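Local coordinates for protein alpha-L-rhamnosidase (Streptomyces avermitilis, PDB 3W5M) that releases terminal non-reducing alpha-L-rhamnose by hydrolysis from alpha-L-rhamnosides such as naringin, rutin, hesperidin and gum arabic, at residues I415-P427 against G452-A464. Numbering follows the deposited sequence.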
loop_
_atom_site.group_PDB
_atom_site.type_symbol
_atom_site.label_atom_id
_atom_site.label_comp_id
_atom_site.label_asym_id
_atom_site.label_seq_id
_atom_site.Cartn_x
_atom_site.Cartn_y
_atom_site.Cartn_z
ATOM N N ILE A 415 32.745 -0.480 0.982
ATOM C CA ILE A 415 32.481 -1.359 2.115
ATOM C C ILE A 415 31.177 -2.071 1.761
ATOM O O ILE A 415 30.230 -1.431 1.325
ATOM C CB ILE A 415 32.332 -0.545 3.432
ATOM C CG1 ILE A 415 33.577 0.338 3.694
ATOM C CG2 ILE A 415 32.001 -1.459 4.602
ATOM C CD1 ILE A 415 34.873 -0.444 3.889
ATOM N N THR A 416 31.146 -3.394 1.882
ATOM C CA THR A 416 29.937 -4.124 1.516
ATOM C C THR A 416 29.505 -5.134 2.564
ATOM O O THR A 416 30.300 -5.598 3.387
ATOM C CB THR A 416 30.110 -4.899 0.180
ATOM O OG1 THR A 416 31.180 -5.825 0.327
ATOM C CG2 THR A 416 30.415 -3.971 -0.995
ATOM N N SER A 417 28.224 -5.484 2.495
ATOM C CA SER A 417 27.694 -6.657 3.135
ATOM C C SER A 417 28.442 -7.884 2.623
ATOM O O SER A 417 28.716 -8.017 1.404
ATOM C CB SER A 417 26.194 -6.787 2.848
ATOM O OG SER A 417 25.898 -6.786 1.455
ATOM N N GLY A 418 28.736 -8.768 3.567
ATOM C CA GLY A 418 29.512 -9.978 3.322
ATOM C C GLY A 418 29.850 -10.734 4.604
ATOM O O GLY A 418 29.358 -10.397 5.690
ATOM N N PRO A 419 30.691 -11.780 4.482
ATOM C CA PRO A 419 30.855 -12.799 5.524
ATOM C C PRO A 419 31.444 -12.278 6.827
ATOM O O PRO A 419 31.276 -12.932 7.858
ATOM C CB PRO A 419 31.820 -13.812 4.875
ATOM C CG PRO A 419 31.633 -13.611 3.387
ATOM C CD PRO A 419 31.477 -12.114 3.273
ATOM N N ASP A 420 32.107 -11.122 6.793
ATOM C CA ASP A 420 32.742 -10.589 7.995
ATOM C C ASP A 420 31.750 -9.853 8.950
ATOM O O ASP A 420 32.112 -9.483 10.076
ATOM C CB ASP A 420 33.973 -9.736 7.639
ATOM C CG ASP A 420 33.731 -8.743 6.462
ATOM O OD1 ASP A 420 32.716 -8.837 5.694
ATOM O OD2 ASP A 420 34.609 -7.861 6.291
ATOM N N TRP A 421 30.501 -9.647 8.520
ATOM C CA TRP A 421 29.501 -8.985 9.379
ATOM C C TRP A 421 29.083 -9.876 10.552
ATOM O O TRP A 421 29.180 -11.109 10.495
ATOM C CB TRP A 421 28.241 -8.598 8.535
ATOM C CG TRP A 421 28.447 -7.399 7.625
ATOM C CD1 TRP A 421 29.482 -7.198 6.719
ATOM C CD2 TRP A 421 27.583 -6.272 7.493
ATOM N NE1 TRP A 421 29.317 -6.006 6.066
ATOM C CE2 TRP A 421 28.159 -5.414 6.524
ATOM C CE3 TRP A 421 26.377 -5.888 8.119
ATOM C CZ2 TRP A 421 27.565 -4.207 6.151
ATOM C CZ3 TRP A 421 25.785 -4.693 7.735
ATOM C CH2 TRP A 421 26.378 -3.865 6.771
ATOM N N ARG A 422 28.585 -9.263 11.627
ATOM C CA ARG A 422 28.183 -10.009 12.808
ATOM C C ARG A 422 26.727 -9.665 13.161
ATOM O O ARG A 422 26.265 -8.607 12.796
ATOM C CB ARG A 422 29.153 -9.699 13.954
ATOM C CG ARG A 422 30.535 -10.266 13.613
ATOM C CD ARG A 422 31.598 -9.989 14.645
ATOM N NE ARG A 422 31.441 -10.759 15.875
ATOM C CZ ARG A 422 31.596 -12.077 15.995
ATOM N NH1 ARG A 422 31.883 -12.839 14.943
ATOM N NH2 ARG A 422 31.452 -12.636 17.187
ATOM N N ALA A 423 26.061 -10.584 13.838
ATOM C CA ALA A 423 24.624 -10.526 14.103
ATOM C C ALA A 423 24.270 -10.846 15.539
ATOM O O ALA A 423 24.974 -11.616 16.221
ATOM C CB ALA A 423 23.877 -11.447 13.136
ATOM N N ALA A 424 23.166 -10.252 16.004
ATOM C CA ALA A 424 22.608 -10.505 17.342
ATOM C C ALA A 424 21.108 -10.313 17.270
ATOM O O ALA A 424 20.620 -9.597 16.376
ATOM C CB ALA A 424 23.196 -9.562 18.361
ATOM N N SER A 425 20.387 -10.891 18.231
ATOM C CA SER A 425 18.918 -10.776 18.264
ATOM C C SER A 425 18.452 -9.342 18.542
ATOM O O SER A 425 17.547 -8.848 17.870
ATOM C CB SER A 425 18.319 -11.784 19.256
ATOM O OG SER A 425 19.012 -11.717 20.486
ATOM N N GLY A 426 19.080 -8.655 19.500
ATOM C CA GLY A 426 18.643 -7.285 19.825
ATOM C C GLY A 426 17.215 -7.247 20.384
ATOM O O GLY A 426 16.705 -8.267 20.781
ATOM N N PRO A 427 16.563 -6.065 20.382
ATOM C CA PRO A 427 15.286 -5.937 21.086
ATOM C C PRO A 427 14.028 -6.299 20.276
ATOM O O PRO A 427 12.951 -6.495 20.859
ATOM C CB PRO A 427 15.243 -4.456 21.428
ATOM C CG PRO A 427 16.026 -3.778 20.371
ATOM C CD PRO A 427 17.051 -4.773 19.873
ATOM N N GLY A 452 33.736 1.130 17.905
ATOM C CA GLY A 452 34.236 0.891 19.258
ATOM C C GLY A 452 33.338 -0.021 20.084
ATOM O O GLY A 452 33.511 -0.135 21.292
ATOM N N PHE A 453 32.363 -0.660 19.437
ATOM C CA PHE A 453 31.406 -1.548 20.121
ATOM C C PHE A 453 31.955 -2.962 20.289
ATOM O O PHE A 453 32.574 -3.511 19.394
ATOM C CB PHE A 453 30.044 -1.552 19.368
ATOM C CG PHE A 453 29.015 -2.480 19.952
ATOM C CD1 PHE A 453 28.247 -2.093 21.051
ATOM C CD2 PHE A 453 28.795 -3.735 19.395
ATOM C CE1 PHE A 453 27.303 -2.960 21.598
ATOM C CE2 PHE A 453 27.848 -4.614 19.930
ATOM C CZ PHE A 453 27.100 -4.229 21.040
ATOM N N ASP A 454 31.730 -3.559 21.453
ATOM C CA ASP A 454 32.208 -4.913 21.709
ATOM C C ASP A 454 31.202 -5.953 21.220
ATOM O O ASP A 454 30.249 -6.272 21.946
ATOM C CB ASP A 454 32.492 -5.090 23.218
ATOM C CG ASP A 454 32.976 -6.499 23.580
ATOM O OD1 ASP A 454 33.236 -7.336 22.690
ATOM O OD2 ASP A 454 33.094 -6.777 24.789
ATOM N N ASP A 455 31.413 -6.482 20.005
ATOM C CA ASP A 455 30.544 -7.520 19.437
ATOM C C ASP A 455 31.140 -8.943 19.404
ATOM O O ASP A 455 30.733 -9.781 18.589
ATOM C CB ASP A 455 30.009 -7.100 18.038
ATOM C CG ASP A 455 31.110 -6.958 16.965
ATOM O OD1 ASP A 455 32.300 -7.235 17.264
ATOM O OD2 ASP A 455 30.767 -6.577 15.801
ATOM N N ARG A 456 32.077 -9.239 20.300
ATOM C CA ARG A 456 32.738 -10.555 20.280
ATOM C C ARG A 456 31.788 -11.735 20.495
ATOM O O ARG A 456 32.051 -12.830 20.003
ATOM C CB ARG A 456 33.901 -10.599 21.273
ATOM C CG ARG A 456 35.246 -10.207 20.670
ATOM C CD ARG A 456 36.057 -9.346 21.631
ATOM N NE ARG A 456 35.994 -9.841 23.010
ATOM C CZ ARG A 456 36.097 -9.083 24.101
ATOM N NH1 ARG A 456 36.274 -7.770 24.009
ATOM N NH2 ARG A 456 36.017 -9.645 25.296
ATOM N N ALA A 457 30.691 -11.506 21.219
ATOM C CA ALA A 457 29.670 -12.533 21.437
ATOM C C ALA A 457 28.471 -12.444 20.472
ATOM O O ALA A 457 27.479 -13.139 20.648
ATOM C CB ALA A 457 29.198 -12.515 22.880
ATOM N N TRP A 458 28.558 -11.569 19.476
ATOM C CA TRP A 458 27.653 -11.633 18.315
ATOM C C TRP A 458 28.022 -12.832 17.416
ATOM O O TRP A 458 29.099 -13.417 17.570
ATOM C CB TRP A 458 27.712 -10.305 17.561
ATOM C CG TRP A 458 27.005 -9.175 18.263
ATOM C CD1 TRP A 458 27.010 -8.896 19.617
ATOM C CD2 TRP A 458 26.227 -8.146 17.649
ATOM N NE1 TRP A 458 26.252 -7.780 19.866
ATOM C CE2 TRP A 458 25.762 -7.299 18.680
ATOM C CE3 TRP A 458 25.850 -7.872 16.327
ATOM C CZ2 TRP A 458 24.946 -6.193 18.430
ATOM C CZ3 TRP A 458 25.035 -6.785 16.082
ATOM C CH2 TRP A 458 24.598 -5.941 17.137
ATOM N N LEU A 459 27.149 -13.229 16.484
ATOM C CA LEU A 459 27.433 -14.417 15.669
ATOM C C LEU A 459 27.797 -14.049 14.240
ATOM O O LEU A 459 27.306 -13.046 13.730
ATOM C CB LEU A 459 26.227 -15.360 15.667
ATOM C CG LEU A 459 25.724 -15.812 17.042
ATOM C CD1 LEU A 459 24.387 -16.544 16.916
ATOM C CD2 LEU A 459 26.787 -16.674 17.727
ATOM N N ALA A 460 28.650 -14.850 13.587
ATOM C CA ALA A 460 28.934 -14.631 12.167
ATOM C C ALA A 460 27.624 -14.709 11.380
ATOM O O ALA A 460 26.779 -15.574 11.655
ATOM C CB ALA A 460 29.921 -15.676 11.636
ATOM N N VAL A 461 27.439 -13.777 10.445
ATOM C CA VAL A 461 26.335 -13.863 9.476
ATOM C C VAL A 461 26.532 -15.042 8.542
ATOM O O VAL A 461 27.598 -15.636 8.495
ATOM C CB VAL A 461 26.206 -12.571 8.644
ATOM C CG1 VAL A 461 25.833 -11.399 9.530
ATOM C CG2 VAL A 461 27.474 -12.292 7.843
ATOM N N ARG A 462 25.501 -15.404 7.797
ATOM C CA ARG A 462 25.655 -16.438 6.775
ATOM C C ARG A 462 25.344 -15.803 5.435
ATOM O O ARG A 462 24.724 -14.718 5.367
ATOM C CB ARG A 462 24.733 -17.622 7.068
ATOM C CG ARG A 462 23.277 -17.227 7.257
ATOM C CD ARG A 462 22.387 -18.397 7.609
ATOM N NE ARG A 462 22.116 -19.234 6.450
ATOM C CZ ARG A 462 21.179 -20.174 6.420
ATOM N NH1 ARG A 462 20.403 -20.381 7.492
ATOM N NH2 ARG A 462 21.012 -20.897 5.314
ATOM N N GLY A 463 25.810 -16.431 4.359
ATOM C CA GLY A 463 25.335 -16.060 3.043
ATOM C C GLY A 463 23.892 -16.496 3.032
ATOM O O GLY A 463 23.548 -17.541 3.595
ATOM N N ALA A 464 23.047 -15.684 2.424
ATOM C CA ALA A 464 21.636 -15.974 2.281
ATOM C C ALA A 464 21.425 -17.122 1.296
ATOM O O ALA A 464 22.189 -17.276 0.346
ATOM C CB ALA A 464 20.938 -14.736 1.773
HETATM O O HOH W 1 30.210 -15.538 7.723
#
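Arg422 reaches the turn 455-458 because CG stands anti to its own carbonyl carbon (chi1 -67°) and the chain bends at chi3 (72°). Its guanidinium then meets Asp455 side-on, and two nitrogens share one backbone oxygen. Arg422 NE hydrogen-bonds Asp455 O at 3.0 Å, above the carbonyl plane, and Arg422 NH2 bonds that oxygen at 3.3 Å, on a lone pair. Trp458 N also donates to Asp455 O, closing the type I turn. The Asp455 carboxylate is turned 72° from the guanidinium. It adds only a long salt bridge and pairs mainly with Arg306. Trp458 lays its ring under Ala424, whose CB sits 3.5 Å from the six-membered ring centroid in a CH-pi contact. Asp455 CB lies over the opposite face, toward its rim. Ala423 and Leu459 form an antiparallel hydrogen-bonded pair, with Leu459 N 2.7 Å from Ala423 O. Val461 N donates to Trp421 O. A methionine in place of Arg422 would probably cost Asp455 O both guanidinium bonds, leaving the turn less firmly tied to strand 422-424. Strands 422-424 and 459-463 are thus neighbours in an antiparallel sheet of the alpha-L-rhamnosidase N-terminal domain, and a charged side chain ties the preceding turn to it, mainly through the Asp455 carbonyl.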